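Local coordinates for beta-lactamase-like protein (Koribacter versatilis, PDB 6B9V) that is a metal-binding diphosphatase of the PhnP family that cleaves reactive FAD photoproducts, using a metallo-beta-lactamase-like fold, at residues 36-41 with 56-61; 71-76 with 103-108; 192-197 with 223-228. One frame throughout, in Å; residues are numbered along the deposited sequence.

Contact 1: 36-41 with 56-61; sequences RRLRPS and TPDFRE
Arg-39 lies across Asp-58 and Pro-57, and each side-chain atom meets something on the 56-61 segment. CB packs on Thr-56 CB at 3.6 Å. CG passes near Pro-57 CG, and CD leans on Asp-58 OD2. The chain folds at chi2 (56°) and chi3 (78°), which swings NE back to Asp-58 OD2, 2.7 Å away. NH2 reaches Asp-58 OD1 at 3.2 Å, so the salt bridge grips the carboxylate side-on, one nitrogen to each oxygen, with the two planes turned 44° apart. The CG methylene of the puckered Pro-57 ring sits 3.7 Å above the guanidinium plane, over its centre, so an apolar group covers that face while N-H groups bond at the edge. NH1 goes on to Ser-15 O and to Asp-89 of the second subunit.

Asp-58 OD2 is doubly held, because the backbone N of Arg-39 also donates to it, at 2.8 Å and nearly straight, through the anti lone pair. Leu-38 CD1 packs against Glu-61 CD. Arg-36, its chain extended, brings NH2 to the syn lone pair of Glu-61 OE2 at 2.7 Å in a second salt bridge. Thr-56 OG1 accepts from the Asp-58 N in an ST turn that leads into helix 59-66.

A largely buried carboxylate gripped by three N-H groups probably stays ionised, and it ties the loop carrying Pro-40, beside the manganese site, to the start of this helix.

Contact 2: 71-76 with 103-108; sequences IDAIVY and RVPLYA
Ile-74 O takes the shortest polar bond of this strand pair, from Tyr-107 N at 2.7 Å, and Leu-106 CA adds a C-H...O contact to the same oxygen. Ile-74 N returns a bond to Pro-105 O at 3.0 Å, and Tyr-76 N donates to Tyr-107 O at 2.9 Å. Through its own N and O, Ile-74 thus straddles Leu-106, as expected of parallel strands, here 16° from exact alignment. Pro-105 CD lies 3.2 Å from Asp-72 O, where a backbone N-H would point, so the pairing opens with the Pro-105 carbonyl.

Ile-74 and Leu-106 lie side by side and point the same way. With chi1 at -59°, Ile-74 CG1 stands beside its own N and carries CD1 to Leu-106 CD2, 3.6 Å away, while Val-104 CG1 meets the same methyl. Branched aliphatic residues suit this face, which helix 87-90 covers through Val-90 and Leu-87. The other face holds Val-75 and Tyr-107. There the Tyr-107 ring leans back over its own strand, toward Pro-105, and its CE1 meets Ala-73 CB at 4.1 Å. Tyr-76 CB packs on Ala-108 CB, and the Tyr-76 hydroxyl bonds to Thr-55 OG1.

Strand 73-75 runs between 49-53 and 104-108 in the mixed sheet, and 136-140 follows 104-108 at its edge. The Tyr-107 ring stacks on His-139 of that last strand, while Leu-148 of strand 146-148 packs over Ala-73, Val-75 and Tyr-107.

Contact 3: 192-197 with 223-228; sequences GLDILF and KAKHTY
Four backbone bonds join Leu-193, Asp-194 and Leu-196 to Lys-225, His-226 and Tyr-228. Leu-193 O accepts from Lys-225 N at 3.0 Å and from a water at 2.6 Å that also donates to Lys-223 O. A second water accepts from Gly-192 N, its bond to Lys-223 O being weak. Asp-194 O takes His-226 N at 3.0 Å, the donor tilted 34° from the carbonyl plane. Leu-196 N donates to His-226 O and Leu-196 O accepts from Tyr-228 N at 2.8 Å, so both polar backbone atoms of Leu-196 are satisfied. Ile-195 and Phe-197 instead bond to strand 173-176, through Ala-174 and, for Phe-197, also Leu-176. The Asp-194 carboxylate turns to Ser-172 OG through OD2; its OD1 lies 3.3 Å from the aliphatic CD of Lys-225 but 4.7 Å from Lys-225 NZ, which is no salt bridge.

Apolar packing adds to these bonds. The small Ala-224 CB fits against Leu-196 CB at 3.6 Å, and Tyr-228 CB stands over the Phe-197 ring in a CH-pi contact, 3.8 Å from its centroid.

The two strands and the intervening helix 212-222 form a beta-alpha-beta crossover, and Leu-258 of strand 257-263 packs on Ile-195, Phe-197 and Tyr-228.

In the fold
Contacts 1 and 2 are largely buried, whereas contact 3 is partly open, with charged and polar residues at its strand starts. Contacts 2 and 3 share one chemistry, parallel backbone pairing with apolar packing, but belong to different sheets. Contact 1 instead joins a loop to a helix start through salt bridges, close to the manganese site and the second subunit. Helix 59-66, begun in contact 1, precedes strand 73-75 of contact 2, and Phe-59 CZ touches Ile-71 CD1 at 3.5 Å. Contact 3 touches neither; its centre is about 23 Å from that of contact 1, on the opposite side of the chain's centre.

Contact 1: 36-41 with 56-61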
loop_
_atom_site.group_PDB
_atom_site.type_symbol
_atom_site.label_atom_id
_atom_site.label_comp_id
_atom_site.label_asym_id
_atom_site.label_seq_id
_atom_site.Cartn_x
_atom_site.Cartn_y
_atom_site.Cartn_z
ATOM N N ARG A 36 9.945 2.821 -13.424
ATOM C CA ARG A 36 8.883 2.425 -12.510
ATOM C C ARG A 36 9.497 2.218 -11.147
ATOM O O ARG A 36 10.382 1.373 -10.983
ATOM C CB ARG A 36 8.180 1.144 -12.971
ATOM C CG ARG A 36 7.061 0.671 -12.040
ATOM C CD ARG A 36 6.508 -0.711 -12.498
ATOM N NE ARG A 36 5.273 -1.125 -11.819
ATOM C CZ ARG A 36 5.232 -1.663 -10.599
ATOM N NH1 ARG A 36 6.352 -1.821 -9.909
ATOM N NH2 ARG A 36 4.075 -2.026 -10.055
ATOM N N ARG A 37 9.034 2.993 -10.171
ATOM C CA ARG A 37 9.666 3.004 -8.859
ATOM C C ARG A 37 8.645 2.940 -7.719
ATOM O O ARG A 37 7.820 3.838 -7.575
ATOM C CB ARG A 37 10.525 4.269 -8.708
ATOM C CG ARG A 37 11.504 4.544 -9.863
ATOM C CD ARG A 37 12.422 5.728 -9.449
ATOM N NE ARG A 37 13.322 6.133 -10.522
ATOM C CZ ARG A 37 14.512 5.584 -10.771
ATOM N NH1 ARG A 37 14.965 4.574 -10.040
ATOM N NH2 ARG A 37 15.254 6.048 -11.767
ATOM N N LEU A 38 8.708 1.883 -6.909
ATOM C CA LEU A 38 7.883 1.817 -5.697
ATOM C C LEU A 38 8.505 2.649 -4.571
ATOM O O LEU A 38 9.614 3.183 -4.718
ATOM C CB LEU A 38 7.708 0.366 -5.241
ATOM C CG LEU A 38 7.144 -0.563 -6.315
ATOM C CD1 LEU A 38 6.978 -1.995 -5.780
ATOM C CD2 LEU A 38 5.802 -0.018 -6.830
ATOM N N ARG A 39 7.801 2.793 -3.456
ATOM C CA ARG A 39 8.265 3.623 -2.376
ATOM C C ARG A 39 9.568 3.089 -1.721
ATOM O O ARG A 39 9.860 1.942 -1.859
ATOM C CB ARG A 39 7.150 3.889 -1.345
ATOM C CG ARG A 39 6.266 5.100 -1.653
ATOM C CD ARG A 39 5.608 5.067 -3.000
ATOM N NE ARG A 39 4.458 4.190 -3.057
ATOM C CZ ARG A 39 3.229 4.525 -2.747
ATOM N NH1 ARG A 39 2.923 5.749 -2.356
ATOM N NH2 ARG A 39 2.299 3.640 -2.795
ATOM N N PRO A 40 10.305 3.947 -1.012
ATOM C CA PRO A 40 11.723 3.626 -0.764
ATOM C C PRO A 40 12.035 2.691 0.417
ATOM O O PRO A 40 11.623 2.952 1.547
ATOM C CB PRO A 40 12.351 5.020 -0.537
ATOM C CG PRO A 40 11.252 5.843 0.067
ATOM C CD PRO A 40 9.966 5.336 -0.619
ATOM N N SER A 41 12.787 1.618 0.136
ATOM C CA SER A 41 13.071 0.555 1.123
ATOM C C SER A 41 14.132 -0.396 0.582
ATOM O O SER A 41 14.190 -0.626 -0.624
ATOM C CB SER A 41 11.794 -0.241 1.461
ATOM O OG SER A 41 12.069 -1.360 2.289
ATOM N N THR A 56 7.229 0.281 3.529
ATOM C CA THR A 56 6.521 1.242 2.691
ATOM C C THR A 56 5.104 0.758 2.408
ATOM O O THR A 56 4.806 -0.410 2.590
ATOM C CB THR A 56 7.240 1.484 1.333
ATOM O OG1 THR A 56 6.901 0.440 0.398
ATOM C CG2 THR A 56 8.763 1.580 1.514
ATOM N N PRO A 57 4.229 1.665 1.972
ATOM C CA PRO A 57 2.897 1.234 1.539
ATOM C C PRO A 57 2.940 0.183 0.430
ATOM O O PRO A 57 1.920 -0.471 0.201
ATOM C CB PRO A 57 2.251 2.530 1.037
ATOM C CG PRO A 57 3.431 3.531 0.866
ATOM C CD PRO A 57 4.367 3.132 1.956
ATOM N N ASP A 58 4.078 0.019 -0.244
ATOM C CA ASP A 58 4.210 -1.036 -1.259
ATOM C C ASP A 58 4.786 -2.340 -0.720
ATOM O O ASP A 58 5.170 -3.208 -1.493
ATOM C CB ASP A 58 5.083 -0.543 -2.430
ATOM C CG ASP A 58 4.493 0.666 -3.114
ATOM O OD1 ASP A 58 3.265 0.665 -3.363
ATOM O OD2 ASP A 58 5.239 1.635 -3.395
ATOM N N PHE A 59 4.812 -2.498 0.598
ATOM C CA PHE A 59 5.506 -3.653 1.159
ATOM C C PHE A 59 4.952 -4.998 0.679
ATOM O O PHE A 59 5.725 -5.893 0.369
ATOM C CB PHE A 59 5.499 -3.631 2.689
ATOM C CG PHE A 59 6.084 -4.887 3.281
ATOM C CD1 PHE A 59 7.452 -5.121 3.224
ATOM C CD2 PHE A 59 5.262 -5.861 3.821
ATOM C CE1 PHE A 59 7.993 -6.293 3.720
ATOM C CE2 PHE A 59 5.804 -7.054 4.320
ATOM C CZ PHE A 59 7.163 -7.261 4.273
ATOM N N ARG A 60 3.634 -5.167 0.609
ATOM C CA ARG A 60 3.124 -6.465 0.127
ATOM C C ARG A 60 3.709 -6.819 -1.258
ATOM O O ARG A 60 4.254 -7.918 -1.456
ATOM C CB ARG A 60 1.585 -6.477 0.061
ATOM C CG ARG A 60 1.037 -7.776 -0.565
ATOM C CD ARG A 60 -0.491 -7.839 -0.461
ATOM N NE ARG A 60 -1.028 -8.995 -1.185
ATOM C CZ ARG A 60 -1.273 -9.030 -2.489
ATOM N NH1 ARG A 60 -1.052 -7.961 -3.246
ATOM N NH2 ARG A 60 -1.739 -10.150 -3.038
ATOM N N GLU A 61 3.616 -5.871 -2.197
ATOM C CA GLU A 61 4.141 -6.063 -3.552
ATOM C C GLU A 61 5.649 -6.348 -3.526
ATOM O O GLU A 61 6.138 -7.224 -4.246
ATOM C CB GLU A 61 3.858 -4.826 -4.434
ATOM C CG GLU A 61 4.371 -4.952 -5.901
ATOM C CD GLU A 61 3.973 -3.771 -6.839
ATOM O OE1 GLU A 61 3.119 -2.899 -6.486
ATOM O OE2 GLU A 61 4.517 -3.729 -7.967
#

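Contact 2: 71-76 with 103-108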
loop_
_atom_site.group_PDB
_atom_site.type_symbol
_atom_site.label_atom_id
_atom_site.label_comp_id
_atom_site.label_asym_id
_atom_site.label_seq_id
_atom_site.Cartn_x
_atom_site.Cartn_y
_atom_site.Cartn_z
ATOM N N ILE A 71 10.817 -12.373 8.030
ATOM C CA ILE A 71 11.574 -11.167 8.351
ATOM C C ILE A 71 12.164 -11.302 9.744
ATOM O O ILE A 71 11.434 -11.530 10.703
ATOM C CB ILE A 71 10.701 -9.904 8.303
ATOM C CG1 ILE A 71 10.092 -9.709 6.912
ATOM C CG2 ILE A 71 11.532 -8.680 8.724
ATOM C CD1 ILE A 71 8.949 -8.692 6.899
ATOM N N ASP A 72 13.481 -11.161 9.870
ATOM C CA ASP A 72 14.093 -11.342 11.181
ATOM C C ASP A 72 14.124 -10.075 12.021
ATOM O O ASP A 72 14.109 -10.139 13.248
ATOM C CB ASP A 72 15.493 -11.927 11.015
ATOM C CG ASP A 72 15.449 -13.313 10.381
ATOM O OD1 ASP A 72 15.160 -14.289 11.112
ATOM O OD2 ASP A 72 15.645 -13.415 9.147
ATOM N N ALA A 73 14.183 -8.928 11.365
ATOM C CA ALA A 73 14.135 -7.665 12.069
ATOM C C ALA A 73 13.726 -6.572 11.093
ATOM O O ALA A 73 14.000 -6.662 9.892
ATOM C CB ALA A 73 15.500 -7.349 12.717
ATOM N N ILE A 74 13.044 -5.554 11.613
ATOM C CA ILE A 74 12.704 -4.372 10.833
ATOM C C ILE A 74 13.317 -3.145 11.494
ATOM O O ILE A 74 13.202 -2.953 12.710
ATOM C CB ILE A 74 11.174 -4.192 10.705
ATOM C CG1 ILE A 74 10.563 -5.431 10.039
ATOM C CG2 ILE A 74 10.842 -2.890 9.939
ATOM C CD1 ILE A 74 9.059 -5.453 10.000
ATOM N N VAL A 75 13.976 -2.323 10.692
ATOM C CA VAL A 75 14.641 -1.122 11.189
ATOM C C VAL A 75 14.055 0.107 10.487
ATOM O O VAL A 75 13.941 0.106 9.263
ATOM C CB VAL A 75 16.164 -1.192 10.944
ATOM C CG1 VAL A 75 16.845 0.076 11.451
ATOM C CG2 VAL A 75 16.757 -2.404 11.651
ATOM N N TYR A 76 13.688 1.141 11.246
ATOM C CA TYR A 76 13.099 2.344 10.655
ATOM C C TYR A 76 14.045 3.542 10.574
ATOM O O TYR A 76 14.758 3.846 11.538
ATOM C CB TYR A 76 11.849 2.760 11.442
ATOM C CG TYR A 76 10.677 1.841 11.159
ATOM C CD1 TYR A 76 10.427 0.739 11.967
ATOM C CD2 TYR A 76 9.847 2.062 10.072
ATOM C CE1 TYR A 76 9.359 -0.122 11.706
ATOM C CE2 TYR A 76 8.788 1.213 9.794
ATOM C CZ TYR A 76 8.538 0.126 10.629
ATOM O OH TYR A 76 7.484 -0.734 10.362
ATOM N N ARG A 103 8.050 -12.763 18.541
ATOM C CA ARG A 103 7.526 -11.622 17.807
ATOM C C ARG A 103 8.593 -11.092 16.854
ATOM O O ARG A 103 9.789 -11.277 17.089
ATOM C CB ARG A 103 7.081 -10.511 18.760
ATOM C CG ARG A 103 5.977 -10.907 19.737
ATOM C CD ARG A 103 5.698 -9.768 20.699
ATOM N NE ARG A 103 4.547 -10.026 21.558
ATOM C CZ ARG A 103 4.187 -9.243 22.569
ATOM N NH1 ARG A 103 4.893 -8.155 22.854
ATOM N NH2 ARG A 103 3.125 -9.549 23.302
ATOM N N VAL A 104 8.150 -10.442 15.780
ATOM C CA VAL A 104 9.047 -9.699 14.889
ATOM C C VAL A 104 9.512 -8.419 15.592
ATOM O O VAL A 104 8.686 -7.589 15.995
ATOM C CB VAL A 104 8.352 -9.335 13.548
ATOM C CG1 VAL A 104 9.258 -8.462 12.660
ATOM C CG2 VAL A 104 7.910 -10.589 12.798
ATOM N N PRO A 105 10.832 -8.255 15.759
ATOM C CA PRO A 105 11.304 -7.034 16.413
ATOM C C PRO A 105 11.377 -5.832 15.454
ATOM O O PRO A 105 11.888 -5.949 14.342
ATOM C CB PRO A 105 12.694 -7.428 16.918
ATOM C CG PRO A 105 13.166 -8.452 15.932
ATOM C CD PRO A 105 11.936 -9.164 15.405
ATOM N N LEU A 106 10.838 -4.700 15.894
ATOM C CA LEU A 106 10.924 -3.437 15.171
ATOM C C LEU A 106 11.880 -2.507 15.894
ATOM O O LEU A 106 11.829 -2.392 17.104
ATOM C CB LEU A 106 9.563 -2.758 15.061
ATOM C CG LEU A 106 8.318 -3.564 14.719
ATOM C CD1 LEU A 106 7.150 -2.597 14.619
ATOM C CD2 LEU A 106 8.490 -4.349 13.432
ATOM N N TYR A 107 12.738 -1.825 15.158
ATOM C CA TYR A 107 13.696 -0.927 15.783
ATOM C C TYR A 107 13.429 0.490 15.307
ATOM O O TYR A 107 13.401 0.736 14.107
ATOM C CB TYR A 107 15.127 -1.366 15.454
ATOM C CG TYR A 107 15.497 -2.669 16.124
ATOM C CD1 TYR A 107 15.148 -3.892 15.557
ATOM C CD2 TYR A 107 16.178 -2.677 17.336
ATOM C CE1 TYR A 107 15.477 -5.096 16.188
ATOM C CE2 TYR A 107 16.509 -3.869 17.969
ATOM C CZ TYR A 107 16.155 -5.076 17.387
ATOM O OH TYR A 107 16.475 -6.266 18.011
ATOM N N ALA A 108 13.228 1.415 16.238
ATOM C CA ALA A 108 12.956 2.794 15.833
ATOM C C ALA A 108 13.380 3.778 16.900
ATOM O O ALA A 108 13.440 3.428 18.086
ATOM C CB ALA A 108 11.460 2.971 15.510
#

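Contact 3: 192-197 with 223-228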
loop_
_atom_site.group_PDB
_atom_site.type_symbol
_atom_site.label_atom_id
_atom_site.label_comp_id
_atom_site.label_asym_id
_atom_site.label_seq_id
_atom_site.Cartn_x
_atom_site.Cartn_y
_atom_site.Cartn_z
ATOM N N GLY A 192 35.123 5.237 3.449
ATOM C CA GLY A 192 35.646 3.916 3.160
ATOM C C GLY A 192 34.583 2.856 2.936
ATOM O O GLY A 192 34.814 1.690 3.233
ATOM N N LEU A 193 33.426 3.254 2.410
ATOM C CA LEU A 193 32.355 2.307 2.057
ATOM C C LEU A 193 32.572 1.653 0.690
ATOM O O LEU A 193 33.162 2.259 -0.202
ATOM C CB LEU A 193 31.002 3.021 2.056
ATOM C CG LEU A 193 30.551 3.573 3.407
ATOM C CD1 LEU A 193 29.413 4.571 3.221
ATOM C CD2 LEU A 193 30.151 2.411 4.333
ATOM N N ASP A 194 32.086 0.419 0.533
ATOM C CA ASP A 194 31.969 -0.215 -0.779
ATOM C C ASP A 194 30.697 0.262 -1.478
ATOM O O ASP A 194 30.677 0.478 -2.695
ATOM C CB ASP A 194 31.925 -1.744 -0.664
ATOM C CG ASP A 194 33.267 -2.350 -0.341
ATOM O OD1 ASP A 194 34.295 -1.735 -0.686
ATOM O OD2 ASP A 194 33.285 -3.451 0.250
ATOM N N ILE A 195 29.643 0.419 -0.682
ATOM C CA ILE A 195 28.310 0.763 -1.170
ATOM C C ILE A 195 27.708 1.880 -0.325
ATOM O O ILE A 195 27.645 1.775 0.908
ATOM C CB ILE A 195 27.355 -0.448 -1.133
ATOM C CG1 ILE A 195 27.833 -1.546 -2.080
ATOM C CG2 ILE A 195 25.938 -0.030 -1.514
ATOM C CD1 ILE A 195 26.981 -2.773 -2.009
ATOM N N LEU A 196 27.241 2.934 -0.986
ATOM C CA LEU A 196 26.556 4.026 -0.288
ATOM C C LEU A 196 25.256 4.423 -0.996
ATOM O O LEU A 196 25.251 4.656 -2.207
ATOM C CB LEU A 196 27.477 5.240 -0.180
ATOM C CG LEU A 196 26.865 6.534 0.368
ATOM C CD1 LEU A 196 26.419 6.356 1.815
ATOM C CD2 LEU A 196 27.874 7.678 0.243
ATOM N N PHE A 197 24.156 4.484 -0.253
ATOM C CA PHE A 197 22.914 5.033 -0.802
ATOM C C PHE A 197 22.693 6.440 -0.261
ATOM O O PHE A 197 22.835 6.667 0.934
ATOM C CB PHE A 197 21.708 4.147 -0.467
ATOM C CG PHE A 197 21.544 2.968 -1.404
ATOM C CD1 PHE A 197 22.439 1.914 -1.365
ATOM C CD2 PHE A 197 20.487 2.917 -2.308
ATOM C CE1 PHE A 197 22.307 0.831 -2.229
ATOM C CE2 PHE A 197 20.344 1.840 -3.185
ATOM C CZ PHE A 197 21.254 0.796 -3.144
ATOM N N LYS A 223 33.475 9.373 -1.253
ATOM C CA LYS A 223 34.287 8.449 -2.059
ATOM C C LYS A 223 34.017 6.964 -1.813
ATOM O O LYS A 223 34.952 6.175 -1.710
ATOM C CB LYS A 223 35.776 8.731 -1.819
ATOM C CG LYS A 223 36.187 10.130 -2.189
ATOM C CD LYS A 223 37.674 10.375 -1.909
ATOM C CE LYS A 223 38.174 11.560 -2.717
ATOM N NZ LYS A 223 37.306 12.746 -2.517
ATOM N N ALA A 224 32.745 6.580 -1.713
ATOM C CA ALA A 224 32.391 5.166 -1.675
ATOM C C ALA A 224 32.786 4.547 -3.003
ATOM O O ALA A 224 32.875 5.264 -4.001
ATOM C CB ALA A 224 30.888 4.964 -1.421
ATOM N N LYS A 225 33.034 3.233 -3.016
ATOM C CA LYS A 225 33.385 2.549 -4.263
ATOM C C LYS A 225 32.264 2.737 -5.290
ATOM O O LYS A 225 32.512 3.102 -6.441
ATOM C CB LYS A 225 33.629 1.058 -4.028
ATOM C CG LYS A 225 35.037 0.686 -3.635
ATOM C CD LYS A 225 35.219 -0.826 -3.737
ATOM C CE LYS A 225 34.691 -1.345 -5.072
ATOM N NZ LYS A 225 34.772 -2.826 -5.186
ATOM N N HIS A 226 31.038 2.474 -4.858
ATOM C CA HIS A 226 29.851 2.719 -5.675
ATOM C C HIS A 226 28.800 3.461 -4.868
ATOM O O HIS A 226 28.455 3.055 -3.747
ATOM C CB HIS A 226 29.270 1.404 -6.207
ATOM C CG HIS A 226 30.183 0.699 -7.161
ATOM N ND1 HIS A 226 30.998 -0.343 -6.778
ATOM C CD2 HIS A 226 30.443 0.918 -8.473
ATOM C CE1 HIS A 226 31.709 -0.748 -7.816
ATOM N NE2 HIS A 226 31.393 0.001 -8.856
ATOM N N THR A 227 28.286 4.543 -5.442
ATOM C CA THR A 227 27.250 5.320 -4.780
ATOM C C THR A 227 25.958 5.203 -5.605
ATOM O O THR A 227 25.982 5.317 -6.831
ATOM C CB THR A 227 27.652 6.814 -4.628
ATOM O OG1 THR A 227 28.888 6.925 -3.901
ATOM C CG2 THR A 227 26.566 7.590 -3.894
ATOM N N TYR A 228 24.845 4.964 -4.925
ATOM C CA TYR A 228 23.545 4.861 -5.573
ATOM C C TYR A 228 22.601 5.897 -5.000
ATOM O O TYR A 228 22.577 6.114 -3.789
ATOM C CB TYR A 228 22.951 3.458 -5.373
ATOM C CG TYR A 228 23.792 2.405 -6.027
ATOM C CD1 TYR A 228 24.819 1.784 -5.333
ATOM C CD2 TYR A 228 23.596 2.074 -7.352
ATOM C CE1 TYR A 228 25.608 0.841 -5.939
ATOM C CE2 TYR A 228 24.386 1.120 -7.969
ATOM C CZ TYR A 228 25.381 0.506 -7.249
ATOM O OH TYR A 228 26.179 -0.434 -7.848
HETATM O O HOH W 1 36.131 6.911 1.410
HETATM O O HOH W 2 35.593 3.219 -0.456
#